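Long-range contacts in rutinosidase (Aspergillus niger, PDB 6I1A), which hydrolyses glycosides as a secreted rutinosidase of glycosyl hydrolase family 5, and probably also acts as an exo-1,3-beta-glucanase: residues V25-W30 with L91-T96; I192-D197 with M240-F245. All coordinates share one frame; numbering follows the deposited sequence. Where two conformers were deposited one is given.

Contact 1 of 2, residues V25-W30 with L91-T96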
# COMPACT_ATOMS: atom_id res chain seq x y z
N VAL A 25 22.86 13.11 -1.95
CA VAL A 25 21.87 14.03 -1.40
C VAL A 25 21.18 14.81 -2.53
O VAL A 25 21.81 15.11 -3.57
CB VAL A 25 22.57 14.95 -0.36
CG1 VAL A 25 23.48 15.98 -0.99
CG2 VAL A 25 21.56 15.58 0.55
N ASN A 26 19.96 15.22 -2.24
CA ASN A 26 19.27 16.22 -3.06
C ASN A 26 19.68 17.61 -2.63
O ASN A 26 19.87 17.86 -1.43
CB ASN A 26 17.77 16.13 -2.91
CG ASN A 26 17.21 14.93 -3.65
OD1 ASN A 26 16.90 15.07 -4.85
ND2 ASN A 26 17.16 13.76 -3.01
N LEU A 27 19.85 18.49 -3.60
CA LEU A 27 19.99 19.94 -3.34
C LEU A 27 18.61 20.55 -3.56
O LEU A 27 18.43 21.44 -4.45
CB LEU A 27 21.10 20.54 -4.19
CG LEU A 27 22.48 19.95 -4.09
CD1 LEU A 27 23.48 20.70 -4.95
CD2 LEU A 27 22.98 19.89 -2.65
N GLY A 28 17.60 20.11 -2.84
CA GLY A 28 16.25 20.61 -2.98
C GLY A 28 16.05 21.96 -2.35
O GLY A 28 16.84 22.40 -1.52
N GLY A 29 14.97 22.66 -2.71
CA GLY A 29 14.65 23.94 -2.11
C GLY A 29 15.61 25.02 -2.51
O GLY A 29 15.58 26.10 -1.91
N TRP A 30 16.40 24.79 -3.54
CA TRP A 30 17.50 25.70 -3.98
C TRP A 30 17.08 26.37 -5.28
O TRP A 30 16.84 27.60 -5.30
CB TRP A 30 18.80 24.95 -4.08
CG TRP A 30 19.94 25.75 -4.64
CD1 TRP A 30 20.25 27.08 -4.41
CD2 TRP A 30 20.98 25.26 -5.49
NE1 TRP A 30 21.39 27.43 -5.08
CE2 TRP A 30 21.87 26.33 -5.75
CE3 TRP A 30 21.24 24.02 -6.08
CZ2 TRP A 30 23.00 26.14 -6.55
CZ3 TRP A 30 22.33 23.88 -6.88
CH2 TRP A 30 23.23 24.91 -7.10
N LEU A 91 25.10 14.07 -6.32
CA LEU A 91 24.22 15.21 -6.09
C LEU A 91 23.04 15.09 -7.02
O LEU A 91 23.25 15.06 -8.24
CB LEU A 91 24.91 16.55 -6.29
CG LEU A 91 26.17 16.81 -5.44
CD1 LEU A 91 26.88 18.08 -5.86
CD2 LEU A 91 25.82 16.84 -3.97
N ARG A 92 21.84 15.02 -6.49
CA ARG A 92 20.62 15.12 -7.32
C ARG A 92 20.15 16.54 -7.21
O ARG A 92 19.98 17.08 -6.08
CB ARG A 92 19.55 14.15 -6.85
CG ARG A 92 18.26 14.28 -7.63
CD ARG A 92 17.34 13.11 -7.43
NE ARG A 92 16.08 13.10 -8.16
CZ ARG A 92 14.91 13.56 -7.74
NH1 ARG A 92 14.77 14.17 -6.56
NH2 ARG A 92 13.84 13.35 -8.51
N ILE A 93 19.97 17.23 -8.34
CA ILE A 93 19.68 18.66 -8.39
C ILE A 93 18.35 18.93 -9.05
O ILE A 93 18.26 18.97 -10.31
CB ILE A 93 20.83 19.48 -9.02
CG1 ILE A 93 22.20 19.09 -8.47
CG2 ILE A 93 20.51 20.93 -8.85
CD1 ILE A 93 23.36 19.86 -9.02
N PRO A 94 17.27 19.11 -8.28
CA PRO A 94 15.96 19.47 -8.81
C PRO A 94 15.99 20.90 -9.36
O PRO A 94 16.45 21.82 -8.69
CB PRO A 94 15.01 19.34 -7.61
CG PRO A 94 15.74 18.42 -6.69
CD PRO A 94 17.20 18.78 -6.84
N THR A 95 15.48 21.05 -10.58
CA THR A 95 15.35 22.36 -11.23
C THR A 95 13.91 22.54 -11.68
O THR A 95 13.19 21.55 -11.96
CB THR A 95 16.30 22.45 -12.42
OG1 THR A 95 15.96 21.56 -13.50
CG2 THR A 95 17.75 22.21 -12.06
N THR A 96 13.47 23.80 -11.79
CA THR A 96 12.21 24.06 -12.51
C THR A 96 12.49 24.04 -14.02
O THR A 96 13.62 24.30 -14.44
CB THR A 96 11.54 25.37 -12.13
OG1 THR A 96 12.34 26.44 -12.68
CG2 THR A 96 11.43 25.53 -10.62
O HOH W 1 16.71 22.78 -6.08

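Contact 2 of 2, residues I192-D197 with M240-F245. With EDO (1,2-ethanediol), chain K; EDO (1,2-ethanediol), chain H.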
# COMPACT_ATOMS: atom_id res chain seq x y z
N ILE A 192 11.66 13.80 -15.81
CA ILE A 192 10.35 14.04 -15.17
C ILE A 192 10.47 13.62 -13.70
O ILE A 192 11.34 12.79 -13.37
CB ILE A 192 9.21 13.27 -15.90
CG1 ILE A 192 7.81 13.86 -15.60
CG2 ILE A 192 9.25 11.78 -15.64
CD1 ILE A 192 6.77 13.45 -16.65
N ASN A 193 9.58 14.18 -12.89
CA ASN A 193 9.53 13.86 -11.44
C ASN A 193 8.10 13.70 -11.00
O ASN A 193 7.28 14.63 -11.17
CB ASN A 193 10.19 14.97 -10.65
CG ASN A 193 10.19 14.66 -9.17
OD1 ASN A 193 11.01 13.86 -8.73
ND2 ASN A 193 9.29 15.29 -8.42
N GLU A 194 7.73 12.53 -10.46
CA GLU A 194 6.43 12.25 -9.82
C GLU A 194 5.25 12.72 -10.68
O GLU A 194 4.34 13.39 -10.18
CB GLU A 194 6.40 12.82 -8.40
CG GLU A 194 7.42 12.20 -7.49
CD GLU A 194 7.36 12.75 -6.07
OE1 GLU A 194 6.46 13.52 -5.70
OE2 GLU A 194 8.21 12.23 -5.23
N PRO A 195 5.16 12.26 -11.95
CA PRO A 195 3.94 12.53 -12.71
C PRO A 195 2.77 11.80 -12.06
O PRO A 195 2.89 10.64 -11.63
CB PRO A 195 4.28 11.95 -14.11
CG PRO A 195 5.30 10.86 -13.81
CD PRO A 195 6.10 11.40 -12.66
N ALA A 196 1.60 12.44 -12.01
CA ALA A 196 0.40 11.87 -11.38
C ALA A 196 -0.82 12.56 -11.97
O ALA A 196 -0.87 13.78 -11.93
CB ALA A 196 0.48 12.03 -9.90
N ASP A 197 -1.76 11.75 -12.48
CA ASP A 197 -3.00 12.28 -13.07
C ASP A 197 -4.20 11.91 -12.25
O ASP A 197 -5.35 12.23 -12.71
CB ASP A 197 -3.21 11.82 -14.51
CG ASP A 197 -3.47 10.35 -14.62
OD1 ASP A 197 -3.09 9.62 -13.70
OD2 ASP A 197 -4.03 9.90 -15.66
N MET A 240 17.48 8.71 -16.29
CA MET A 240 16.86 8.26 -15.05
C MET A 240 15.35 8.54 -15.10
O MET A 240 14.92 9.71 -15.23
CB MET A 240 17.50 9.00 -13.89
CG MET A 240 16.88 8.65 -12.53
SD MET A 240 17.86 9.23 -11.11
CE MET A 240 19.20 8.06 -11.12
N PHE A 241 14.60 7.46 -15.08
CA PHE A 241 13.13 7.46 -15.20
C PHE A 241 12.51 7.36 -13.82
O PHE A 241 12.64 6.31 -13.15
CB PHE A 241 12.69 6.32 -16.11
CG PHE A 241 11.21 6.23 -16.33
CD1 PHE A 241 10.35 7.31 -16.10
CD2 PHE A 241 10.67 5.05 -16.81
CE1 PHE A 241 8.97 7.19 -16.28
CE2 PHE A 241 9.30 4.95 -17.01
CZ PHE A 241 8.45 5.99 -16.74
N GLN A 242 11.87 8.46 -13.39
CA GLN A 242 11.05 8.49 -12.16
C GLN A 242 9.62 8.12 -12.56
O GLN A 242 8.87 8.99 -13.03
CB GLN A 242 11.16 9.87 -11.52
CG GLN A 242 10.89 9.91 -10.04
CD GLN A 242 9.54 9.32 -9.68
OE1 GLN A 242 8.50 9.94 -9.96
NE2 GLN A 242 9.52 8.11 -9.11
N GLY A 243 9.28 6.82 -12.48
CA GLY A 243 8.00 6.31 -12.96
C GLY A 243 6.90 6.44 -11.94
O GLY A 243 6.15 5.49 -11.69
N SER A 244 6.73 7.63 -11.38
CA SER A 244 5.68 7.91 -10.39
C SER A 244 5.91 6.95 -9.21
O SER A 244 7.04 6.70 -8.82
CB SER A 244 4.30 7.84 -11.02
OG SER A 244 3.29 8.40 -10.19
N PHE A 245 4.84 6.37 -8.69
CA PHE A 245 4.88 5.44 -7.54
C PHE A 245 4.43 4.09 -8.01
O PHE A 245 4.06 3.26 -7.16
CB PHE A 245 4.05 5.99 -6.38
CG PHE A 245 4.43 7.40 -6.01
CD1 PHE A 245 5.60 7.65 -5.28
CD2 PHE A 245 3.67 8.46 -6.44
CE1 PHE A 245 5.94 8.98 -4.99
CE2 PHE A 245 4.00 9.76 -6.15
CZ PHE A 245 5.13 10.02 -5.44
C1 EDO K . 6.15 14.10 -2.34
O1 EDO K . 6.66 14.76 -3.46
C2 EDO K . 7.07 13.01 -1.92
O2 EDO K . 7.05 11.86 -2.81
C1 EDO H . 9.51 2.88 -11.10
O1 EDO H . 8.12 2.90 -11.22
C2 EDO H . 9.92 4.03 -10.27
O2 EDO H . 10.71 4.86 -10.96
O HOH W 2 12.37 10.77 -14.96

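Contact 1 of 2, residues V25-W30 with L91-T96
N26 and R92 lie side by side and point the same way from neighbouring parallel strands. OD1 of N26 accepts a hydrogen bond from NH1 of R92 at 2.9 Å. It sits at the edge of the guanidinium, near its plane, while the amide itself is turned 85° against that plane. The stem of R92 is extended to NE and passes OD1; a turn about NE (chi4 -93°) then brings NH1 back to it. On the other face of the sheet, CG1 of V25 meets CD2 of L91 at 3.9 Å.

The backbones add two bonds, R92 N to V25 O and L27 N to R92 O, both 2.9 Å. Beyond them the strand of V25 ends and the chains part. L27 CD1 still packs alongside I93 CG1 at 4.1 Å, and the W30 ring meets CG2 of I93 obliquely. One water joins the two backbones where they separate, donating to L27 O at 2.7 Å and to P94 O at 2.8 Å.

In the second shell, R92, on the face with N26, forms salt bridges with E190, D264 and E303 of other strands. G302 O takes ND2 of N26. Helices 77-85 and 113-128 pack on the face of V25 and L91. Parallel strands with helices on one face are consistent with the TIM barrel of family 5.

Contact 2 of 2, residues I192-D197 with M240-F245
Q242 reaches across to the loop 192-197 through CB, CG and OE1. Its CB lies 3.5 Å from I192 O, and CG passes near OD1 of N193, which is itself hydrogen-bonded to R92. A bend about CB-CG (chi2 -55°) turns the amide toward E194. OE1 accepts a hydrogen bond from E194 N at 2.7 Å, with an N-H...O angle of 138°, and a weak one from S244 N. Q242 NE2 donates an almost straight bond to S244 O at 2.9 Å, close to the amide plane. It gives another to D264 O. Both ends of the amide are therefore held, which fixes its rotation.

A second grip lies next to it. OG of S244 donates to P195 O at 2.7 Å. F245 follows, and its CZ comes within 3.6 Å of E194 CD, with ring and carboxylate planes 56° apart. F205 stacks edge-to-face on F245. At the backbone of Q242, a water links I192 O, M240 O and Q242 N.

One ethanediol, probably from the crystallisation liquor, donates from O1 to E194 OE1 at 2.6 Å and from O2 to E194 OE2 at 2.7 Å. H266 also bonds OE2. The sequence N193-E194-P195 matches the Asn-Glu-Pro motif of family 5, whose glutamate is the acid/base in relatives. Q242 and S244 hold the backbone at E194 N and P195 O, and the carboxylate binds a diol's hydroxyls. This is consistent with E194 being set to meet a sugar.

Overall arrangement
From the N terminus, strand 22-26 comes first. Helices 39-45, 52-59, 63-73 and 77-85 follow before strand 90-95 returns beside it and closes contact 1. The chain then passes through strand 131-136 and strand 187-190 to the loop that opens contact 2. Helix 213-233 leads on to strand 239-241, where contact 2 closes. The two loops neither nest nor cross; they come in series, with centres about 16 Å apart. Contact 1 joins two neighbouring strands, while contact 2 joins the exits of strands 187-190 and 239-241. The two meet where R92 NH2 lies 2.9 Å from N193 OD1, a probable hydrogen bond that passes strand 131-136.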